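Local structure of glutamate receptor kainate-like protein (Pleurobrachia bachei, 4ZDM) at residues I192-K200 / L247-K255. The protein probably forms a subunit of a ctenophore glycine-gated ion channel, its ligand-binding domain holding a glycine molecule. Sequence-based numbering, arbitrary orientation. Where two conformers were deposited one is given.
Sequences IPGINYATK and LYAKYENQK
With CG of Y197 anti to the backbone N (chi1 168°) and CG of K255 likewise anti to its own (177°), the K255 chain extended beyond CG, the tyrosine ring from helix 194-198 and the lysine from the C-terminal end of 247-255 cross obliquely. K255 CD lies over one face of the ring, 4.0 Å from the Y197 centroid, a CH-pi contact set off toward the rim. The ammonium group passes on to the C-terminal end of helix 194-198: K255 NZ donates to Y197 O at 3.0 Å and weakly to A198 O. The same NZ makes an off-centre cation-pi contact with the Y197 ring, 4.9 Å from its centroid. Y197 O also takes K200 N, and the helix end would favour a positive charge. The ring's edge meets the other backbone, Y197 CE2 standing 3.5 Å from Y251 O, while a water joins Y197 OH to that carbonyl. Were Y197 replaced by alanine, the K255 chain would probably lose the face it rests on and the bridging water its hydroxyl partner. Nearer the N-terminal ends of both segments, Y248 packs on cis-linked P193 (P193 CG to Y248 CZ 4.0 Å), and a second water links P193 O, Y248 OH and E252 OE2. Helix 243-254 packs on helix 40-52 and helix 194-198 on helix 174-182; this worked example of helix-end carbonyls receiving a cation thus probably links the two lobes of the periplasmic-binding-protein-like clamshell of ionotropic glutamate receptors.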
loop_
_atom_site.group_PDB
_atom_site.type_symbol
_atom_site.label_atom_id
_atom_site.label_comp_id
_atom_site.label_asym_id
_atom_site.label_seq_id
_atom_site.Cartn_x
_atom_site.Cartn_y
_atom_site.Cartn_z
ATOM N N ILE A 192 20.397 -7.005 23.417
ATOM C CA ILE A 192 19.855 -8.151 24.103
ATOM C C ILE A 192 18.343 -7.954 24.081
ATOM O O ILE A 192 17.891 -6.826 24.008
ATOM C CB ILE A 192 20.388 -8.261 25.537
ATOM C CG1 ILE A 192 19.985 -7.016 26.315
ATOM C CG2 ILE A 192 21.929 -8.422 25.549
ATOM C CD1 ILE A 192 19.688 -7.246 27.725
ATOM N N PRO A 193 17.571 -9.030 24.145
ATOM C CA PRO A 193 18.002 -10.434 24.222
ATOM C C PRO A 193 18.431 -11.041 22.917
ATOM O O PRO A 193 19.000 -12.139 22.907
ATOM C CB PRO A 193 16.732 -11.142 24.740
ATOM C CG PRO A 193 15.644 -10.352 24.211
ATOM C CD PRO A 193 16.106 -8.900 24.251
ATOM N N GLY A 194 18.151 -10.379 21.816
ATOM C CA GLY A 194 18.376 -11.018 20.523
ATOM C C GLY A 194 19.787 -11.532 20.323
ATOM O O GLY A 194 19.972 -12.612 19.730
ATOM N N ILE A 195 20.796 -10.770 20.723
ATOM C CA ILE A 195 22.161 -11.221 20.519
ATOM C C ILE A 195 22.500 -12.457 21.369
ATOM O O ILE A 195 23.423 -13.189 21.015
ATOM C CB ILE A 195 23.161 -10.067 20.725
ATOM C CG1 ILE A 195 24.516 -10.446 20.153
ATOM C CG2 ILE A 195 23.299 -9.708 22.184
ATOM C CD1 ILE A 195 25.445 -9.308 20.105
ATOM N N ASN A 196 21.760 -12.707 22.438
ATOM C CA ASN A 196 21.964 -13.922 23.200
ATOM C C ASN A 196 21.364 -15.097 22.464
ATOM O O ASN A 196 21.922 -16.201 22.516
ATOM C CB ASN A 196 21.359 -13.799 24.589
ATOM C CG ASN A 196 22.073 -12.795 25.476
ATOM O OD1 ASN A 196 21.443 -12.180 26.361
ATOM N ND2 ASN A 196 23.347 -12.595 25.260
ATOM N N TYR A 197 20.258 -14.908 21.738
ATOM C CA TYR A 197 19.753 -15.947 20.867
ATOM C C TYR A 197 20.776 -16.222 19.749
ATOM O O TYR A 197 21.081 -17.366 19.415
ATOM C CB TYR A 197 18.394 -15.538 20.268
ATOM C CG TYR A 197 17.924 -16.425 19.142
ATOM C CD1 TYR A 197 18.341 -16.183 17.849
ATOM C CD2 TYR A 197 17.070 -17.512 19.373
ATOM C CE1 TYR A 197 17.954 -16.996 16.804
ATOM C CE2 TYR A 197 16.664 -18.340 18.313
ATOM C CZ TYR A 197 17.127 -18.061 17.041
ATOM O OH TYR A 197 16.722 -18.874 15.992
ATOM N N ALA A 198 21.291 -15.168 19.143
ATOM C CA ALA A 198 22.169 -15.281 17.965
ATOM C C ALA A 198 23.449 -16.027 18.305
ATOM O O ALA A 198 24.035 -16.656 17.400
ATOM C CB ALA A 198 22.501 -13.898 17.399
ATOM N N THR A 199 23.870 -15.968 19.566
ATOM C CA THR A 199 25.106 -16.605 20.023
ATOM C C THR A 199 24.883 -17.773 20.947
ATOM O O THR A 199 25.809 -18.218 21.627
ATOM C CB THR A 199 26.035 -15.569 20.725
ATOM O OG1 THR A 199 25.395 -14.982 21.872
ATOM C CG2 THR A 199 26.433 -14.515 19.734
ATOM N N LYS A 200 23.665 -18.307 20.956
ATOM C CA LYS A 200 23.325 -19.450 21.795
ATOM C C LYS A 200 24.251 -20.612 21.480
ATOM O O LYS A 200 24.454 -20.946 20.320
ATOM C CB LYS A 200 21.865 -19.857 21.573
ATOM C CG LYS A 200 21.338 -20.935 22.521
ATOM C CD LYS A 200 19.898 -21.350 22.155
ATOM C CE LYS A 200 19.459 -22.646 22.857
ATOM N NZ LYS A 200 18.940 -23.705 21.890
ATOM N N LEU A 247 6.381 -17.559 23.052
ATOM C CA LEU A 247 6.873 -17.608 21.662
ATOM C C LEU A 247 8.358 -17.481 21.618
ATOM O O LEU A 247 9.021 -18.197 20.871
ATOM C CB LEU A 247 6.220 -16.500 20.814
ATOM C CG LEU A 247 4.784 -16.670 20.421
ATOM C CD1 LEU A 247 4.203 -15.407 19.852
ATOM C CD2 LEU A 247 4.693 -17.815 19.377
ATOM N N TYR A 248 8.896 -16.530 22.367
ATOM C CA TYR A 248 10.334 -16.327 22.361
ATOM C C TYR A 248 11.045 -17.589 22.819
ATOM O O TYR A 248 12.001 -18.063 22.187
ATOM C CB TYR A 248 10.715 -15.142 23.234
ATOM C CG TYR A 248 12.127 -14.671 23.007
ATOM C CD1 TYR A 248 13.178 -15.312 23.647
ATOM C CD2 TYR A 248 12.406 -13.629 22.151
ATOM C CE1 TYR A 248 14.470 -14.918 23.420
ATOM C CE2 TYR A 248 13.690 -13.209 21.950
ATOM C CZ TYR A 248 14.703 -13.849 22.568
ATOM O OH TYR A 248 16.009 -13.458 22.362
ATOM N N ALA A 249 10.575 -18.148 23.913
ATOM C CA ALA A 249 11.172 -19.394 24.412
ATOM C C ALA A 249 11.064 -20.531 23.421
ATOM O O ALA A 249 12.014 -21.361 23.273
ATOM C CB ALA A 249 10.529 -19.773 25.749
ATOM N N LYS A 250 9.948 -20.631 22.698
ATOM C CA LYS A 250 9.818 -21.673 21.704
ATOM C C LYS A 250 10.907 -21.565 20.635
ATOM O O LYS A 250 11.527 -22.585 20.234
ATOM C CB LYS A 250 8.436 -21.626 21.063
ATOM C CG LYS A 250 8.244 -22.656 19.982
ATOM C CD LYS A 250 6.860 -22.625 19.378
ATOM C CE LYS A 250 6.731 -21.447 18.463
ATOM N NZ LYS A 250 5.413 -21.542 17.793
ATOM N N TYR A 251 11.144 -20.356 20.121
ATOM C CA TYR A 251 12.159 -20.207 19.102
ATOM C C TYR A 251 13.563 -20.376 19.646
ATOM O O TYR A 251 14.423 -20.957 18.961
ATOM C CB TYR A 251 11.998 -18.828 18.403
ATOM C CG TYR A 251 10.910 -18.857 17.354
ATOM C CD1 TYR A 251 11.179 -19.271 16.070
ATOM C CD2 TYR A 251 9.608 -18.540 17.658
ATOM C CE1 TYR A 251 10.198 -19.347 15.135
ATOM C CE2 TYR A 251 8.589 -18.641 16.732
ATOM C CZ TYR A 251 8.887 -19.032 15.464
ATOM O OH TYR A 251 7.933 -19.127 14.501
ATOM N N GLU A 252 13.802 -19.929 20.879
ATOM C CA GLU A 252 15.086 -20.127 21.547
ATOM C C GLU A 252 15.394 -21.619 21.676
ATOM O O GLU A 252 16.505 -22.065 21.446
ATOM C CB GLU A 252 15.021 -19.479 22.921
ATOM C CG GLU A 252 16.236 -18.819 23.441
ATOM C CD GLU A 252 15.915 -18.140 24.775
ATOM O OE1 GLU A 252 14.759 -18.285 25.247
ATOM O OE2 GLU A 252 16.795 -17.474 25.350
ATOM N N ASN A 253 14.379 -22.389 22.011
ATOM C CA ASN A 253 14.557 -23.840 22.158
ATOM C C ASN A 253 14.654 -24.590 20.822
ATOM O O ASN A 253 15.242 -25.681 20.767
ATOM C CB ASN A 253 13.416 -24.397 22.999
ATOM C CG ASN A 253 13.502 -23.952 24.450
ATOM O OD1 ASN A 253 14.597 -23.838 25.004
ATOM N ND2 ASN A 253 12.354 -23.683 25.070
ATOM N N GLN A 254 14.091 -24.049 19.752
ATOM C CA GLN A 254 14.201 -24.649 18.420
ATOM C C GLN A 254 15.629 -24.536 17.892
ATOM O O GLN A 254 16.010 -25.263 16.980
ATOM C CB GLN A 254 13.249 -24.000 17.407
ATOM C CG GLN A 254 11.795 -24.368 17.580
ATOM C CD GLN A 254 10.897 -23.793 16.503
ATOM O OE1 GLN A 254 11.349 -23.061 15.614
ATOM N NE2 GLN A 254 9.601 -24.131 16.575
ATOM N N LYS A 255 16.425 -23.629 18.440
ATOM C CA LYS A 255 17.785 -23.444 17.937
ATOM C C LYS A 255 18.715 -24.450 18.626
ATOM O O LYS A 255 18.913 -24.360 19.839
ATOM C CB LYS A 255 18.269 -21.995 18.158
ATOM C CG LYS A 255 19.682 -21.801 17.710
ATOM C CD LYS A 255 20.081 -20.356 17.648
ATOM C CE LYS A 255 21.586 -20.267 17.437
ATOM N NZ LYS A 255 22.011 -18.915 17.037
HETATM O O HOH W 1 17.811 -14.844 24.036
HETATM O O HOH W 2 14.789 -20.601 16.272
HETATM O O HOH W 3 24.724 -19.753 17.657
#